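Long-range contact in yeast glycogen phosphorylase (Saccharomyces cerevisiae, PDB 1YGP), which is a dimeric carbohydrate phosphorylase of the GT-B fold that carries pyridoxal-5'-phosphate in its pocket: residues 258-263 and 281-286. Residues are numbered along the deposited sequence; the frame is centred on the assembly and turned at random.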
loop_
_atom_site.group_PDB
_atom_site.type_symbol
_atom_site.label_atom_id
_atom_site.label_comp_id
_atom_site.label_asym_id
_atom_site.label_seq_id
_atom_site.Cartn_x
_atom_site.Cartn_y
_atom_site.Cartn_z
ATOM N N LEU A 258 -10.098 10.814 8.741
ATOM C CA LEU A 258 -8.808 11.154 9.293
ATOM C C LEU A 258 -7.873 11.534 8.193
ATOM O O LEU A 258 -7.925 10.903 7.139
ATOM C CB LEU A 258 -8.171 10.013 10.024
ATOM C CG LEU A 258 -8.751 9.619 11.350
ATOM C CD1 LEU A 258 -7.815 8.608 11.968
ATOM C CD2 LEU A 258 -8.853 10.801 12.293
ATOM N N ALA A 259 -7.020 12.527 8.423
ATOM C CA ALA A 259 -6.065 12.960 7.429
ATOM C C ALA A 259 -4.722 12.506 7.977
ATOM O O ALA A 259 -4.346 12.858 9.096
ATOM C CB ALA A 259 -6.096 14.458 7.313
ATOM N N VAL A 260 -3.999 11.661 7.264
ATOM C CA VAL A 260 -2.705 11.195 7.710
ATOM C C VAL A 260 -1.750 11.842 6.723
ATOM O O VAL A 260 -2.010 11.804 5.508
ATOM C CB VAL A 260 -2.705 9.656 7.631
ATOM C CG1 VAL A 260 -1.332 9.057 7.879
ATOM C CG2 VAL A 260 -3.679 9.158 8.684
ATOM N N ALA A 261 -0.687 12.465 7.228
ATOM C CA ALA A 261 0.311 13.129 6.407
ATOM C C ALA A 261 1.371 12.200 5.852
ATOM O O ALA A 261 1.707 11.167 6.461
ATOM C CB ALA A 261 1.040 14.179 7.200
ATOM N N TYR A 262 1.877 12.571 4.670
ATOM C CA TYR A 262 2.989 11.923 3.996
ATOM C C TYR A 262 3.907 13.064 3.571
ATOM O O TYR A 262 3.485 14.047 2.944
ATOM C CB TYR A 262 2.530 11.173 2.760
ATOM C CG TYR A 262 1.847 9.850 3.050
ATOM C CD1 TYR A 262 0.567 9.844 3.616
ATOM C CD2 TYR A 262 2.483 8.641 2.756
ATOM C CE1 TYR A 262 -0.080 8.643 3.890
ATOM C CE2 TYR A 262 1.835 7.424 3.029
ATOM C CZ TYR A 262 0.556 7.441 3.597
ATOM O OH TYR A 262 -0.117 6.272 3.876
ATOM N N ASP A 263 5.158 13.008 3.998
ATOM C CA ASP A 263 6.150 14.000 3.686
ATOM C C ASP A 263 7.075 13.665 2.528
ATOM O O ASP A 263 7.718 12.609 2.441
ATOM C CB ASP A 263 6.944 14.239 4.940
ATOM C CG ASP A 263 6.235 15.123 5.952
ATOM O OD1 ASP A 263 5.354 15.885 5.582
ATOM O OD2 ASP A 263 6.577 15.081 7.129
ATOM N N GLN A 281 -3.627 11.783 3.016
ATOM C CA GLN A 281 -4.366 10.604 2.564
ATOM C C GLN A 281 -5.583 10.523 3.464
ATOM O O GLN A 281 -5.396 10.744 4.671
ATOM C CB GLN A 281 -3.533 9.378 2.761
ATOM C CG GLN A 281 -4.277 8.060 2.658
ATOM C CD GLN A 281 -3.291 6.930 2.749
ATOM O OE1 GLN A 281 -2.892 6.418 1.714
ATOM N NE2 GLN A 281 -2.809 6.508 3.913
ATOM N N ALA A 282 -6.787 10.223 2.973
ATOM C CA ALA A 282 -7.938 10.149 3.859
ATOM C C ALA A 282 -8.092 8.758 4.409
ATOM O O ALA A 282 -7.943 7.810 3.636
ATOM C CB ALA A 282 -9.232 10.442 3.164
ATOM N N ARG A 283 -8.356 8.570 5.698
ATOM C CA ARG A 283 -8.529 7.250 6.289
ATOM C C ARG A 283 -9.825 7.255 7.093
ATOM O O ARG A 283 -10.275 8.340 7.470
ATOM C CB ARG A 283 -7.357 6.917 7.181
ATOM C CG ARG A 283 -6.123 6.579 6.334
ATOM C CD ARG A 283 -5.036 6.034 7.249
ATOM N NE ARG A 283 -3.718 5.976 6.633
ATOM C CZ ARG A 283 -2.591 5.871 7.362
ATOM N NH1 ARG A 283 -2.618 5.803 8.699
ATOM N NH2 ARG A 283 -1.401 5.897 6.760
ATOM N N PRO A 284 -10.549 6.137 7.264
ATOM C CA PRO A 284 -11.751 6.016 8.077
ATOM C C PRO A 284 -11.455 6.103 9.562
ATOM O O PRO A 284 -10.332 5.808 9.989
ATOM C CB PRO A 284 -12.313 4.695 7.699
ATOM C CG PRO A 284 -11.049 3.898 7.463
ATOM C CD PRO A 284 -10.260 4.859 6.622
ATOM N N THR A 285 -12.438 6.472 10.385
ATOM C CA THR A 285 -12.184 6.520 11.812
ATOM C C THR A 285 -12.258 5.079 12.270
ATOM O O THR A 285 -11.631 4.704 13.254
ATOM C CB THR A 285 -13.235 7.361 12.540
ATOM O OG1 THR A 285 -14.440 7.219 11.809
ATOM C CG2 THR A 285 -12.854 8.824 12.651
ATOM N N THR A 286 -13.018 4.238 11.568
ATOM C CA THR A 286 -13.121 2.845 11.909
ATOM C C THR A 286 -12.814 2.039 10.679
ATOM O O THR A 286 -13.593 2.035 9.733
ATOM C CB THR A 286 -14.526 2.606 12.409
ATOM O OG1 THR A 286 -14.659 3.521 13.500
ATOM C CG2 THR A 286 -14.824 1.157 12.787
#
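Strands 255-267 and 274-284 form a beta hairpin at one side of the large mixed sheet of this GT-B protein, and residues 258-263 and 281-286 pair antiparallel toward its open end. L258 faces R283 and V260 faces Q281 as hydrogen-bonded pairs, with A259 and A282 as the non-hydrogen-bonded pair between them. Two bonds close the first pair, L258 N to R283 O and R283 N to L258 O, each 2.8 Å. In the second, V260 N reaches Q281 O at 3.1 Å, and Q281 N returns to V260 O at 3.0 Å.

The side chains of L258, V260, Q281 and R283 share one face of the hairpin. Extended from CG to NE, the R283 chain runs diagonally over V260, whose CG1 lies against one face of the guanidinium, 3.4 Å from R283 NH2. V260 CG2 packs beneath the same arm, 3.7 Å from R283 CD. At the guanidinium edge, R283 NH2 donates to Y262 OH (3.2 Å), which lies in the guanidinium plane; the phenol ring stands almost perpendicular to that plane, at 86°. Q281, its CG anti to the backbone N (chi1 166°), brings its amide to the hydroxyl-bearing edge of the phenol ring, the two planes 76° apart, and its CB comes within 3.7 Å of Y262 CE1. R283 NH2 also makes a salt bridge with E222, while NH1 bonds to N224; together with Y262 these partners hold the guanidinium against rotation, and E222 probably offsets its charge.

A259 and A282 project from the other face of the hairpin onto F334 of helix 322-350, and A282 also meets I311 of helix 303-313. On its outer side strand 255-267 is bonded to strand 221-232, while R283 packs against N214 of the second subunit.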